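Local structure of V-type ATP synthase alpha chain (Nanoarchaeum equitans Kin4-M, 5BN3) at residues P73-N78 with L105-R110; W114-K119 with E155-G160; G129-T134 with R143-P148; F162-T167 with I176-E181. The protein belongs to the alpha/beta family of V- and A-type ATP synthase subunits, with a P-loop-type nucleotide-binding domain, and binds ADP and magnesium in this structure. All blocks are in the same frame, centred on the assembly; numbering follows the deposited sequence.

The four contacts illustrate how a small beta domain is tied together and then joined to its surroundings. Interactions 2, 3 and 4 lie within the barrel-sandwich region, their centres about 11 to 12 Å apart. Interaction 1 lies about 12 Å from interaction 4, about 18 Å from interaction 3 and about 20 Å from interaction 2, centre to centre. Along the chain interaction 1 closes first; the hairpin of interaction 3 then falls between the two segments of interaction 2, and interaction 4 follows. Interactions 2 and 3 share one antiparallel sheet, in which strands 114-118 and 131-137 are neighbours. By packing against W114, I144 and I164, P73 joins loop 73-78 to that sheet and to the loop of interaction 4.

Interaction 1: residues P73-N78 with L105-R110; sequences PGLLAN and LPTLDR
L108 reaches across to L75 and to the backbone before it, its CD2 lying 3.7 Å from L75 CD2 and 3.6 Å from P73 O. Both leucines hold CG anti to their own carbonyl carbon (chi1 -66° for L75, -55° for L108), which brings the branched ends together at an oblique angle. T107 adds its methyl: CG2 lies 4.0 Å from L75 CD2, while OG1 turns elsewhere and bonds G84 O. L75 also packs on I281 of strand 280-285. Beside this apolar patch, water bridges the two loops. One water donates to G74 O and accepts from D109 N, 2.8 Å from each; a second lies between P73 O and D109 O. N78, the last residue of the type II turn L75-N78, sends ND2 back to G74 O, just before the turn, at 3.0 Å and from 50° above the carbonyl plane. Methyl contacts thus fill one side of the interface and water the other, so that backbone polar groups of the two irregular loops are linked without direct bonding.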
loop_
_atom_site.group_PDB
_atom_site.type_symbol
_atom_site.label_atom_id
_atom_site.label_comp_id
_atom_site.label_asym_id
_atom_site.label_seq_id
_atom_site.Cartn_x
_atom_site.Cartn_y
_atom_site.Cartn_z
ATOM N N PRO A 73 -36.773 -5.954 -36.996
ATOM C CA PRO A 73 -36.881 -7.417 -37.000
ATOM C C PRO A 73 -35.582 -8.065 -37.469
ATOM O O PRO A 73 -34.986 -7.601 -38.445
ATOM C CB PRO A 73 -37.992 -7.680 -38.022
ATOM C CG PRO A 73 -38.811 -6.431 -38.015
ATOM C CD PRO A 73 -37.820 -5.320 -37.815
ATOM N N GLY A 74 -35.148 -9.115 -36.777
ATOM C CA GLY A 74 -33.909 -9.791 -37.120
ATOM C C GLY A 74 -32.907 -9.879 -35.981
ATOM O O GLY A 74 -31.877 -10.544 -36.107
ATOM N N LEU A 75 -33.206 -9.212 -34.870
ATOM C CA LEU A 75 -32.319 -9.209 -33.707
ATOM C C LEU A 75 -32.587 -10.404 -32.795
ATOM O O LEU A 75 -31.657 -11.029 -32.285
ATOM C CB LEU A 75 -32.491 -7.912 -32.911
ATOM C CG LEU A 75 -32.064 -6.608 -33.585
ATOM C CD1 LEU A 75 -32.450 -5.410 -32.732
ATOM C CD2 LEU A 75 -30.570 -6.609 -33.836
ATOM N N LEU A 76 -33.866 -10.717 -32.600
ATOM C CA LEU A 76 -34.277 -11.760 -31.659
ATOM C C LEU A 76 -33.743 -13.144 -32.027
ATOM O O LEU A 76 -33.685 -13.507 -33.206
ATOM C CB LEU A 76 -35.805 -11.798 -31.530
ATOM C CG LEU A 76 -36.449 -10.535 -30.956
ATOM C CD1 LEU A 76 -37.962 -10.673 -30.855
ATOM C CD2 LEU A 76 -35.860 -10.242 -29.595
ATOM N N ALA A 77 -33.343 -13.897 -31.000
ATOM C CA ALA A 77 -32.824 -15.260 -31.143
ATOM C C ALA A 77 -31.504 -15.353 -31.901
ATOM O O ALA A 77 -31.096 -16.442 -32.307
ATOM C CB ALA A 77 -33.873 -16.183 -31.772
ATOM N N ASN A 78 -30.833 -14.219 -32.077
ATOM C CA ASN A 78 -29.558 -14.198 -32.790
ATOM C C ASN A 78 -28.400 -13.696 -31.933
ATOM O O ASN A 78 -28.608 -13.039 -30.910
ATOM C CB ASN A 78 -29.676 -13.370 -34.073
ATOM C CG ASN A 78 -30.402 -14.111 -35.177
ATOM O OD1 ASN A 78 -30.035 -15.234 -35.528
ATOM N ND2 ASN A 78 -31.446 -13.495 -35.719
ATOM N N LEU A 105 -20.558 -6.959 -42.455
ATOM C CA LEU A 105 -21.853 -7.481 -42.873
ATOM C C LEU A 105 -22.958 -6.636 -42.248
ATOM O O LEU A 105 -22.754 -6.023 -41.199
ATOM C CB LEU A 105 -22.012 -8.937 -42.425
ATOM C CG LEU A 105 -21.019 -9.979 -42.940
ATOM C CD1 LEU A 105 -21.349 -11.357 -42.386
ATOM C CD2 LEU A 105 -21.007 -10.010 -44.456
ATOM N N PRO A 106 -24.136 -6.596 -42.892
ATOM C CA PRO A 106 -25.267 -5.889 -42.281
ATOM C C PRO A 106 -25.802 -6.647 -41.068
ATOM O O PRO A 106 -25.806 -7.879 -41.071
ATOM C CB PRO A 106 -26.315 -5.869 -43.401
ATOM C CG PRO A 106 -25.957 -7.021 -44.282
ATOM C CD PRO A 106 -24.458 -7.117 -44.232
ATOM N N THR A 107 -26.244 -5.911 -40.052
ATOM C CA THR A 107 -26.740 -6.497 -38.808
ATOM C C THR A 107 -27.983 -7.357 -39.015
ATOM O O THR A 107 -28.036 -8.507 -38.574
ATOM C CB THR A 107 -27.064 -5.397 -37.774
ATOM O OG1 THR A 107 -25.867 -4.676 -37.453
ATOM C CG2 THR A 107 -27.646 -6.000 -36.503
ATOM N N LEU A 108 -28.982 -6.788 -39.683
ATOM C CA LEU A 108 -30.254 -7.467 -39.897
ATOM C C LEU A 108 -30.273 -8.217 -41.229
ATOM O O LEU A 108 -29.832 -7.689 -42.254
ATOM C CB LEU A 108 -31.400 -6.453 -39.837
ATOM C CG LEU A 108 -31.460 -5.614 -38.558
ATOM C CD1 LEU A 108 -32.546 -4.552 -38.636
ATOM C CD2 LEU A 108 -31.688 -6.511 -37.364
ATOM N N ASP A 109 -30.782 -9.449 -41.201
ATOM C CA ASP A 109 -30.876 -10.296 -42.394
ATOM C C ASP A 109 -31.656 -9.581 -43.498
ATOM O O ASP A 109 -32.795 -9.160 -43.290
ATOM C CB ASP A 109 -31.545 -11.630 -42.038
ATOM C CG ASP A 109 -31.341 -12.700 -43.101
ATOM O OD1 ASP A 109 -31.399 -12.381 -44.308
ATOM O OD2 ASP A 109 -31.128 -13.872 -42.727
ATOM N N ARG A 110 -31.030 -9.440 -44.664
ATOM C CA ARG A 110 -31.593 -8.658 -45.764
ATOM C C ARG A 110 -32.500 -9.474 -46.683
ATOM O O ARG A 110 -33.108 -8.929 -47.605
ATOM C CB ARG A 110 -30.467 -8.026 -46.592
ATOM C CG ARG A 110 -29.651 -6.965 -45.864
ATOM C CD ARG A 110 -30.510 -5.768 -45.492
ATOM N NE ARG A 110 -29.716 -4.582 -45.171
ATOM C CZ ARG A 110 -29.347 -4.232 -43.943
ATOM N NH1 ARG A 110 -29.695 -4.978 -42.904
ATOM N NH2 ARG A 110 -28.627 -3.136 -43.753
HETATM O O HOH W 1 -34.401 -9.382 -40.960
HETATM O O HOH W 2 -31.093 -10.826 -38.766
#

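Interaction 2: residues W114-K119 with E155-G160; sequences WEFIPK and EEIYEG
F116 and G160 form an antiparallel hydrogen-bonded pair, joining strand 114-118 to the outer strand 160-162 of a four-stranded sheet in the barrel-sandwich domain. F116 N donates to G160 O at 2.7 Å and 165°, and G160 N returns a bond of 3.0 Å to F116 O, lying in the plane of that carbonyl. G160 O is further approached by the CA-H of E115. Beyond F116 on one segment and ahead of G160 on the other, no further backbone pair forms between the two; end to end the touching parts run 138° apart, and side chains take over. P118 meets two of them: its CB lies 3.7 Å from I157 CD1, and its CD equally far from E159 CB, the proline and glutamate side chains crossing at about a right angle. I157 directs CG1 anti to its backbone N (chi1 -179°), sending CD1 toward the proline ring. Behind them F116 extends inward among I168, L178 and V135, while W114, two residues earlier on the strand, makes a cation-pi contact with K112. The F116 ring turns its edge to the backbone at Y158, so that CE2 meets Y158 O in the ring plane at 3.4 Å.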
loop_
_atom_site.group_PDB
_atom_site.type_symbol
_atom_site.label_atom_id
_atom_site.label_comp_id
_atom_site.label_asym_id
_atom_site.label_seq_id
_atom_site.Cartn_x
_atom_site.Cartn_y
_atom_site.Cartn_z
ATOM N N TRP A 114 -40.594 -10.780 -43.886
ATOM C CA TRP A 114 -41.445 -10.517 -42.730
ATOM C C TRP A 114 -42.875 -10.198 -43.142
ATOM O O TRP A 114 -43.110 -9.702 -44.243
ATOM C CB TRP A 114 -40.880 -9.346 -41.924
ATOM C CG TRP A 114 -39.479 -9.573 -41.460
ATOM C CD1 TRP A 114 -38.337 -9.057 -41.998
ATOM C CD2 TRP A 114 -39.073 -10.391 -40.360
ATOM N NE1 TRP A 114 -37.243 -9.502 -41.295
ATOM C CE2 TRP A 114 -37.669 -10.321 -40.281
ATOM C CE3 TRP A 114 -39.762 -11.171 -39.427
ATOM C CZ2 TRP A 114 -36.941 -11.005 -39.306
ATOM C CZ3 TRP A 114 -39.043 -11.846 -38.465
ATOM C CH2 TRP A 114 -37.647 -11.763 -38.411
ATOM N N GLU A 115 -43.830 -10.472 -42.258
ATOM C CA GLU A 115 -45.215 -10.072 -42.502
ATOM C C GLU A 115 -45.566 -8.839 -41.675
ATOM O O GLU A 115 -45.645 -8.903 -40.445
ATOM C CB GLU A 115 -46.190 -11.215 -42.197
ATOM C CG GLU A 115 -47.642 -10.870 -42.508
ATOM C CD GLU A 115 -48.544 -12.088 -42.554
ATOM O OE1 GLU A 115 -48.981 -12.462 -43.664
ATOM O OE2 GLU A 115 -48.827 -12.664 -41.483
ATOM N N PHE A 116 -45.774 -7.718 -42.360
ATOM C CA PHE A 116 -46.081 -6.450 -41.710
ATOM C C PHE A 116 -47.584 -6.165 -41.698
ATOM O O PHE A 116 -48.224 -6.119 -42.751
ATOM C CB PHE A 116 -45.329 -5.317 -42.413
ATOM C CG PHE A 116 -45.661 -3.950 -41.895
ATOM C CD1 PHE A 116 -45.235 -3.550 -40.639
ATOM C CD2 PHE A 116 -46.384 -3.058 -42.672
ATOM C CE1 PHE A 116 -45.532 -2.288 -40.160
ATOM C CE2 PHE A 116 -46.687 -1.793 -42.200
ATOM C CZ PHE A 116 -46.260 -1.407 -40.941
ATOM N N ILE A 117 -48.139 -5.978 -40.505
ATOM C CA ILE A 117 -49.550 -5.638 -40.345
ATOM C C ILE A 117 -49.678 -4.202 -39.833
ATOM O O ILE A 117 -49.311 -3.914 -38.692
ATOM C CB ILE A 117 -50.247 -6.603 -39.360
ATOM C CG1 ILE A 117 -50.131 -8.051 -39.849
ATOM C CG2 ILE A 117 -51.704 -6.214 -39.169
ATOM C CD1 ILE A 117 -50.664 -9.078 -38.865
ATOM N N PRO A 118 -50.203 -3.295 -40.676
ATOM C CA PRO A 118 -50.278 -1.870 -40.328
ATOM C C PRO A 118 -51.273 -1.588 -39.205
ATOM O O PRO A 118 -52.246 -2.323 -39.045
ATOM C CB PRO A 118 -50.752 -1.216 -41.632
ATOM C CG PRO A 118 -51.513 -2.285 -42.330
ATOM C CD PRO A 118 -50.802 -3.573 -41.994
ATOM N N LYS A 119 -51.016 -0.539 -38.432
ATOM C CA LYS A 119 -51.921 -0.140 -37.364
ATOM C C LYS A 119 -52.394 1.284 -37.592
ATOM O O LYS A 119 -53.133 1.846 -36.785
ATOM C CB LYS A 119 -51.238 -0.266 -36.001
ATOM C CG LYS A 119 -51.031 -1.700 -35.551
ATOM C CD LYS A 119 -52.346 -2.466 -35.583
ATOM C CE LYS A 119 -52.193 -3.868 -35.014
ATOM N NZ LYS A 119 -53.503 -4.581 -34.962
ATOM N N GLU A 155 -48.888 9.335 -46.282
ATOM C CA GLU A 155 -49.301 9.513 -47.667
ATOM C C GLU A 155 -49.498 8.155 -48.328
ATOM O O GLU A 155 -50.221 8.029 -49.319
ATOM C CB GLU A 155 -48.250 10.332 -48.423
ATOM C CG GLU A 155 -47.908 11.659 -47.755
ATOM C CD GLU A 155 -46.791 12.406 -48.462
ATOM O OE1 GLU A 155 -45.869 11.748 -48.987
ATOM O OE2 GLU A 155 -46.839 13.655 -48.493
ATOM N N GLU A 156 -48.855 7.141 -47.757
ATOM C CA GLU A 156 -48.921 5.783 -48.274
ATOM C C GLU A 156 -48.503 4.812 -47.176
ATOM O O GLU A 156 -47.535 5.067 -46.460
ATOM C CB GLU A 156 -47.975 5.640 -49.468
ATOM C CG GLU A 156 -48.526 4.813 -50.608
ATOM C CD GLU A 156 -49.512 5.584 -51.458
ATOM O OE1 GLU A 156 -49.296 6.794 -51.681
ATOM O OE2 GLU A 156 -50.501 4.979 -51.910
ATOM N N ILE A 157 -49.235 3.712 -47.031
ATOM C CA ILE A 157 -48.829 2.653 -46.108
ATOM C C ILE A 157 -49.259 1.281 -46.619
ATOM O O ILE A 157 -50.415 1.075 -46.995
ATOM C CB ILE A 157 -49.326 2.898 -44.657
ATOM C CG1 ILE A 157 -48.842 1.777 -43.729
ATOM C CG2 ILE A 157 -50.841 3.034 -44.608
ATOM C CD1 ILE A 157 -49.152 2.013 -42.266
ATOM N N TYR A 158 -48.315 0.348 -46.639
ATOM C CA TYR A 158 -48.550 -0.959 -47.236
ATOM C C TYR A 158 -48.771 -2.050 -46.194
ATOM O O TYR A 158 -48.704 -1.799 -44.988
ATOM C CB TYR A 158 -47.386 -1.319 -48.159
ATOM C CG TYR A 158 -47.090 -0.237 -49.168
ATOM C CD1 TYR A 158 -48.102 0.306 -49.944
ATOM C CD2 TYR A 158 -45.806 0.258 -49.326
ATOM C CE1 TYR A 158 -47.840 1.300 -50.862
ATOM C CE2 TYR A 158 -45.536 1.255 -50.242
ATOM C CZ TYR A 158 -46.558 1.771 -51.006
ATOM O OH TYR A 158 -46.294 2.762 -51.919
ATOM N N GLU A 159 -49.041 -3.259 -46.674
ATOM C CA GLU A 159 -49.350 -4.390 -45.811
ATOM C C GLU A 159 -48.892 -5.672 -46.486
ATOM O O GLU A 159 -48.977 -5.795 -47.709
ATOM C CB GLU A 159 -50.860 -4.451 -45.556
ATOM C CG GLU A 159 -51.357 -5.770 -44.983
ATOM C CD GLU A 159 -52.862 -5.796 -44.802
ATOM O OE1 GLU A 159 -53.568 -5.101 -45.564
ATOM O OE2 GLU A 159 -53.337 -6.510 -43.894
ATOM N N GLY A 160 -48.390 -6.619 -45.699
ATOM C CA GLY A 160 -48.059 -7.929 -46.224
ATOM C C GLY A 160 -46.617 -8.338 -46.015
ATOM O O GLY A 160 -46.004 -8.011 -44.996
#

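Interaction 3: residues G129-T134 with R143-P148; sequences GDIIGT and RIIVPP
D130 O is held by two neighbouring groups of the facing segment: V146 N donates to it at 3.0 Å, in the carbonyl plane, and the CA-H of I145 approaches it at 3.2 Å (CA to O). I144 O is met in the same manner, by I132 N at 2.9 Å, almost in line with the carbonyl, and by the CA-H of I131. I144 N in turn donates to G133 O, and at the other end G129 N reaches V146 O from well above the carbonyl plane. The side chains of I131, T134, R143 and I145 share one face of the sheet. There I131 CD1 lies 3.7 Å from R143 CD, I131 CG1 is 3.8 Å from I145 CG2, and T134 runs alongside R143. The extended arginine chain carries its guanidinium onward to Q311 O and into a salt bridge with E141. A separate apolar group gathers I132, I144 and V146. I132 has CG1 anti to the backbone N (chi1 -163°), which leaves CG2 in the crowded position between N and carbonyl carbon, 3.8 Å from I144 CG2; its CB meets V146 CG1 at 4.0 Å, the two side chains at about a right angle. F116 and I126 pack against this group. The contact takes in the open end of the antiparallel beta hairpin of strands 131-137 and 140-145, at one edge of the four-stranded sheet of the barrel-sandwich domain.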
loop_
_atom_site.group_PDB
_atom_site.type_symbol
_atom_site.label_atom_id
_atom_site.label_comp_id
_atom_site.label_asym_id
_atom_site.label_seq_id
_atom_site.Cartn_x
_atom_site.Cartn_y
_atom_site.Cartn_z
ATOM N N GLY A 129 -41.888 7.987 -32.718
ATOM C CA GLY A 129 -42.066 6.917 -31.754
ATOM C C GLY A 129 -43.390 6.180 -31.853
ATOM O O GLY A 129 -43.616 5.217 -31.116
ATOM N N ASP A 130 -44.265 6.623 -32.753
ATOM C CA ASP A 130 -45.566 5.979 -32.927
ATOM C C ASP A 130 -45.439 4.572 -33.510
ATOM O O ASP A 130 -44.554 4.305 -34.325
ATOM C CB ASP A 130 -46.478 6.821 -33.826
ATOM C CG ASP A 130 -47.066 8.023 -33.111
ATOM O OD1 ASP A 130 -47.083 8.031 -31.862
ATOM O OD2 ASP A 130 -47.525 8.955 -33.804
ATOM N N ILE A 131 -46.328 3.678 -33.089
ATOM C CA ILE A 131 -46.391 2.335 -33.652
ATOM C C ILE A 131 -47.155 2.366 -34.975
ATOM O O ILE A 131 -48.365 2.595 -34.997
ATOM C CB ILE A 131 -47.081 1.353 -32.681
ATOM C CG1 ILE A 131 -46.308 1.280 -31.361
ATOM C CG2 ILE A 131 -47.190 -0.026 -33.304
ATOM C CD1 ILE A 131 -46.991 0.444 -30.298
ATOM N N ILE A 132 -46.444 2.141 -36.077
ATOM C CA ILE A 132 -47.046 2.200 -37.405
ATOM C C ILE A 132 -47.614 0.840 -37.815
ATOM O O ILE A 132 -48.454 0.751 -38.714
ATOM C CB ILE A 132 -46.037 2.723 -38.457
ATOM C CG1 ILE A 132 -46.758 3.186 -39.725
ATOM C CG2 ILE A 132 -44.977 1.674 -38.773
ATOM C CD1 ILE A 132 -45.859 3.892 -40.707
ATOM N N GLY A 133 -47.160 -0.213 -37.138
ATOM C CA GLY A 133 -47.634 -1.561 -37.405
ATOM C C GLY A 133 -46.887 -2.608 -36.599
ATOM O O GLY A 133 -46.032 -2.271 -35.780
ATOM N N THR A 134 -47.206 -3.881 -36.825
ATOM C CA THR A 134 -46.551 -4.970 -36.103
ATOM C C THR A 134 -45.994 -6.045 -37.033
ATOM O O THR A 134 -46.489 -6.242 -38.144
ATOM C CB THR A 134 -47.493 -5.638 -35.073
ATOM O OG1 THR A 134 -48.655 -6.145 -35.739
ATOM C CG2 THR A 134 -47.917 -4.645 -34.004
ATOM N N ARG A 143 -43.154 -4.425 -32.487
ATOM C CA ARG A 143 -43.845 -3.196 -32.838
ATOM C C ARG A 143 -42.938 -2.260 -33.624
ATOM O O ARG A 143 -41.894 -1.823 -33.134
ATOM C CB ARG A 143 -44.397 -2.525 -31.578
ATOM C CG ARG A 143 -45.527 -3.332 -30.945
ATOM C CD ARG A 143 -45.768 -2.974 -29.493
ATOM N NE ARG A 143 -46.738 -3.881 -28.878
ATOM C CZ ARG A 143 -46.990 -3.946 -27.574
ATOM N NH1 ARG A 143 -46.342 -3.158 -26.728
ATOM N NH2 ARG A 143 -47.886 -4.805 -27.115
ATOM N N ILE A 144 -43.337 -1.974 -34.859
ATOM C CA ILE A 144 -42.564 -1.092 -35.720
ATOM C C ILE A 144 -42.825 0.353 -35.317
ATOM O O ILE A 144 -43.866 0.923 -35.645
ATOM C CB ILE A 144 -42.908 -1.305 -37.206
ATOM C CG1 ILE A 144 -42.858 -2.797 -37.548
ATOM C CG2 ILE A 144 -41.960 -0.512 -38.098
ATOM C CD1 ILE A 144 -41.514 -3.458 -37.256
ATOM N N ILE A 145 -41.883 0.932 -34.580
ATOM C CA ILE A 145 -41.998 2.316 -34.149
ATOM C C ILE A 145 -41.183 3.213 -35.070
ATOM O O ILE A 145 -40.011 2.942 -35.342
ATOM C CB ILE A 145 -41.558 2.498 -32.678
ATOM C CG1 ILE A 145 -40.191 1.856 -32.436
ATOM C CG2 ILE A 145 -42.590 1.888 -31.735
ATOM C CD1 ILE A 145 -39.638 2.116 -31.048
ATOM N N VAL A 146 -41.817 4.270 -35.565
ATOM C CA VAL A 146 -41.146 5.215 -36.444
ATOM C C VAL A 146 -40.084 5.968 -35.652
ATOM O O VAL A 146 -40.234 6.149 -34.441
ATOM C CB VAL A 146 -42.151 6.198 -37.084
ATOM C CG1 VAL A 146 -43.180 5.441 -37.901
ATOM C CG2 VAL A 146 -42.840 7.028 -36.022
ATOM N N PRO A 147 -38.996 6.385 -36.323
ATOM C CA PRO A 147 -37.915 7.099 -35.634
ATOM C C PRO A 147 -38.432 8.332 -34.900
ATOM O O PRO A 147 -39.415 8.928 -35.344
ATOM C CB PRO A 147 -36.996 7.528 -36.779
ATOM C CG PRO A 147 -37.239 6.521 -37.851
ATOM C CD PRO A 147 -38.695 6.167 -37.751
ATOM N N PRO A 148 -37.785 8.703 -33.781
ATOM C CA PRO A 148 -38.205 9.862 -32.986
ATOM C C PRO A 148 -38.297 11.162 -33.789
ATOM O O PRO A 148 -39.062 12.050 -33.409
ATOM C CB PRO A 148 -37.100 9.976 -31.931
ATOM C CG PRO A 148 -36.619 8.578 -31.753
ATOM C CD PRO A 148 -36.705 7.945 -33.122
#

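Interaction 4: residues F162-T167 with I176-E181; sequences FTIEET and IKLYHE
E165 carries the charged part of the contact. Its OE1 forms a salt bridge with K177 NZ at 3.3 Å and takes a weak hydrogen bond from Y179 OH, the carboxylate standing 85° from the tyrosine ring. K177, bent at chi2 and chi4, curls back so that NZ also donates to E165 O at 3.2 Å, from above the carbonyl plane. Water makes a second kind of link: one molecule accepts from L178 N at 2.9 Å and lies within reach of I164 O and E166 O. Apolar contacts form the third. I164 CG2 lies 3.9 Å from Y179 CD1, the side chains at about a right angle, and I164 CD1 is 4.1 Å from L178 CB, beside W114. Y179 therefore meets the I164 side chain with CD1, its ring edge facing I164 O, 3.2 Å from that carbon, while its hydroxyl reaches the carboxylate. E165 also has a weak, long ion pair to R110. The lysine, much closer, would probably temper the negative charge of E165.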
loop_
_atom_site.group_PDB
_atom_site.type_symbol
_atom_site.label_atom_id
_atom_site.label_comp_id
_atom_site.label_asym_id
_atom_site.label_seq_id
_atom_site.Cartn_x
_atom_site.Cartn_y
_atom_site.Cartn_z
ATOM N N PHE A 162 -42.674 -8.377 -46.614
ATOM C CA PHE A 162 -41.586 -7.485 -47.009
ATOM C C PHE A 162 -40.253 -7.939 -46.424
ATOM O O PHE A 162 -40.217 -8.629 -45.405
ATOM C CB PHE A 162 -41.858 -6.057 -46.520
ATOM C CG PHE A 162 -43.148 -5.476 -47.015
ATOM C CD1 PHE A 162 -44.319 -5.644 -46.293
ATOM C CD2 PHE A 162 -43.188 -4.741 -48.190
ATOM C CE1 PHE A 162 -45.508 -5.104 -46.740
ATOM C CE2 PHE A 162 -44.375 -4.196 -48.642
ATOM C CZ PHE A 162 -45.537 -4.378 -47.916
ATOM N N THR A 163 -39.159 -7.544 -47.071
ATOM C CA THR A 163 -37.828 -7.700 -46.488
ATOM C C THR A 163 -37.449 -6.377 -45.833
ATOM O O THR A 163 -38.157 -5.382 -45.994
ATOM C CB THR A 163 -36.767 -8.118 -47.526
ATOM O OG1 THR A 163 -36.546 -7.051 -48.456
ATOM C CG2 THR A 163 -37.215 -9.360 -48.277
ATOM N N ILE A 164 -36.332 -6.363 -45.110
ATOM C CA ILE A 164 -35.979 -5.238 -44.243
ATOM C C ILE A 164 -35.719 -3.905 -44.968
ATOM O O ILE A 164 -35.976 -2.835 -44.414
ATOM C CB ILE A 164 -34.786 -5.611 -43.314
ATOM C CG1 ILE A 164 -35.132 -5.334 -41.852
ATOM C CG2 ILE A 164 -33.511 -4.884 -43.710
ATOM C CD1 ILE A 164 -36.229 -6.217 -41.317
ATOM N N GLU A 165 -35.237 -3.969 -46.205
ATOM C CA GLU A 165 -34.865 -2.756 -46.932
ATOM C C GLU A 165 -36.015 -2.162 -47.742
ATOM O O GLU A 165 -35.847 -1.142 -48.411
ATOM C CB GLU A 165 -33.662 -3.020 -47.846
ATOM C CG GLU A 165 -32.306 -2.993 -47.145
ATOM C CD GLU A 165 -31.746 -1.589 -46.985
ATOM O OE1 GLU A 165 -32.537 -0.625 -46.921
ATOM O OE2 GLU A 165 -30.506 -1.449 -46.926
ATOM N N GLU A 166 -37.182 -2.795 -47.674
ATOM C CA GLU A 166 -38.332 -2.354 -48.460
ATOM C C GLU A 166 -39.169 -1.287 -47.755
ATOM O O GLU A 166 -39.371 -1.340 -46.540
ATOM C CB GLU A 166 -39.205 -3.551 -48.851
ATOM C CG GLU A 166 -38.516 -4.515 -49.805
ATOM C CD GLU A 166 -39.435 -5.601 -50.323
ATOM O OE1 GLU A 166 -40.093 -6.270 -49.503
ATOM O OE2 GLU A 166 -39.499 -5.788 -51.556
ATOM N N THR A 167 -39.650 -0.322 -48.534
ATOM C CA THR A 167 -40.525 0.733 -48.031
ATOM C C THR A 167 -41.886 0.155 -47.642
ATOM O O THR A 167 -42.515 -0.550 -48.433
ATOM C CB THR A 167 -40.721 1.835 -49.094
ATOM O OG1 THR A 167 -39.445 2.366 -49.475
ATOM C CG2 THR A 167 -41.596 2.960 -48.559
ATOM N N ILE A 176 -40.437 5.005 -45.116
ATOM C CA ILE A 176 -40.300 4.371 -43.809
ATOM C C ILE A 176 -39.979 2.892 -44.004
ATOM O O ILE A 176 -40.610 2.221 -44.823
ATOM C CB ILE A 176 -41.596 4.513 -42.976
ATOM C CG1 ILE A 176 -41.956 5.989 -42.785
ATOM C CG2 ILE A 176 -41.462 3.808 -41.628
ATOM C CD1 ILE A 176 -40.864 6.814 -42.137
ATOM N N LYS A 177 -38.994 2.385 -43.268
ATOM C CA LYS A 177 -38.643 0.970 -43.337
ATOM C C LYS A 177 -39.127 0.219 -42.105
ATOM O O LYS A 177 -39.737 0.807 -41.213
ATOM C CB LYS A 177 -37.129 0.789 -43.488
ATOM C CG LYS A 177 -36.622 0.841 -44.919
ATOM C CD LYS A 177 -36.676 2.245 -45.498
ATOM C CE LYS A 177 -36.220 2.253 -46.952
ATOM N NZ LYS A 177 -34.880 1.625 -47.134
ATOM N N LEU A 178 -38.857 -1.083 -42.069
ATOM C CA LEU A 178 -39.145 -1.900 -40.897
ATOM C C LEU A 178 -38.072 -1.683 -39.835
ATOM O O LEU A 178 -38.204 -2.141 -38.698
ATOM C CB LEU A 178 -39.218 -3.382 -41.275
ATOM C CG LEU A 178 -40.458 -3.838 -42.047
ATOM C CD1 LEU A 178 -40.322 -5.280 -42.498
ATOM C CD2 LEU A 178 -41.690 -3.679 -41.184
ATOM N N TYR A 179 -37.011 -0.975 -40.218
ATOM C CA TYR A 179 -35.901 -0.696 -39.314
ATOM C C TYR A 179 -35.436 0.750 -39.430
ATOM O O TYR A 179 -35.693 1.415 -40.436
ATOM C CB TYR A 179 -34.720 -1.620 -39.625
ATOM C CG TYR A 179 -33.852 -1.152 -40.775
ATOM C CD1 TYR A 179 -34.211 -1.404 -42.092
ATOM C CD2 TYR A 179 -32.663 -0.474 -40.541
ATOM C CE1 TYR A 179 -33.418 -0.986 -43.139
ATOM C CE2 TYR A 179 -31.867 -0.051 -41.582
ATOM C CZ TYR A 179 -32.248 -0.311 -42.878
ATOM O OH TYR A 179 -31.453 0.107 -43.917
ATOM N N HIS A 180 -34.745 1.228 -38.400
ATOM C CA HIS A 180 -34.037 2.502 -38.487
ATOM C C HIS A 180 -32.708 2.426 -37.743
ATOM O O HIS A 180 -32.510 1.553 -36.896
ATOM C CB HIS A 180 -34.894 3.668 -37.979
ATOM C CG HIS A 180 -35.103 3.679 -36.494
ATOM N ND1 HIS A 180 -36.071 2.924 -35.873
ATOM C CD2 HIS A 180 -34.481 4.378 -35.514
ATOM C CE1 HIS A 180 -36.030 3.145 -34.570
ATOM N NE2 HIS A 180 -35.075 4.022 -34.326
ATOM N N GLU A 181 -31.792 3.328 -38.082
ATOM C CA GLU A 181 -30.477 3.353 -37.456
ATOM C C GLU A 181 -30.453 4.344 -36.302
ATOM O O GLU A 181 -31.130 5.372 -36.342
ATOM C CB GLU A 181 -29.404 3.723 -38.483
ATOM C CG GLU A 181 -29.191 2.684 -39.569
ATOM C CD GLU A 181 -28.064 3.060 -40.513
ATOM O OE1 GLU A 181 -27.848 4.272 -40.722
ATOM O OE2 GLU A 181 -27.392 2.147 -41.038
HETATM O O HOH W 3 -38.702 -2.559 -44.513
#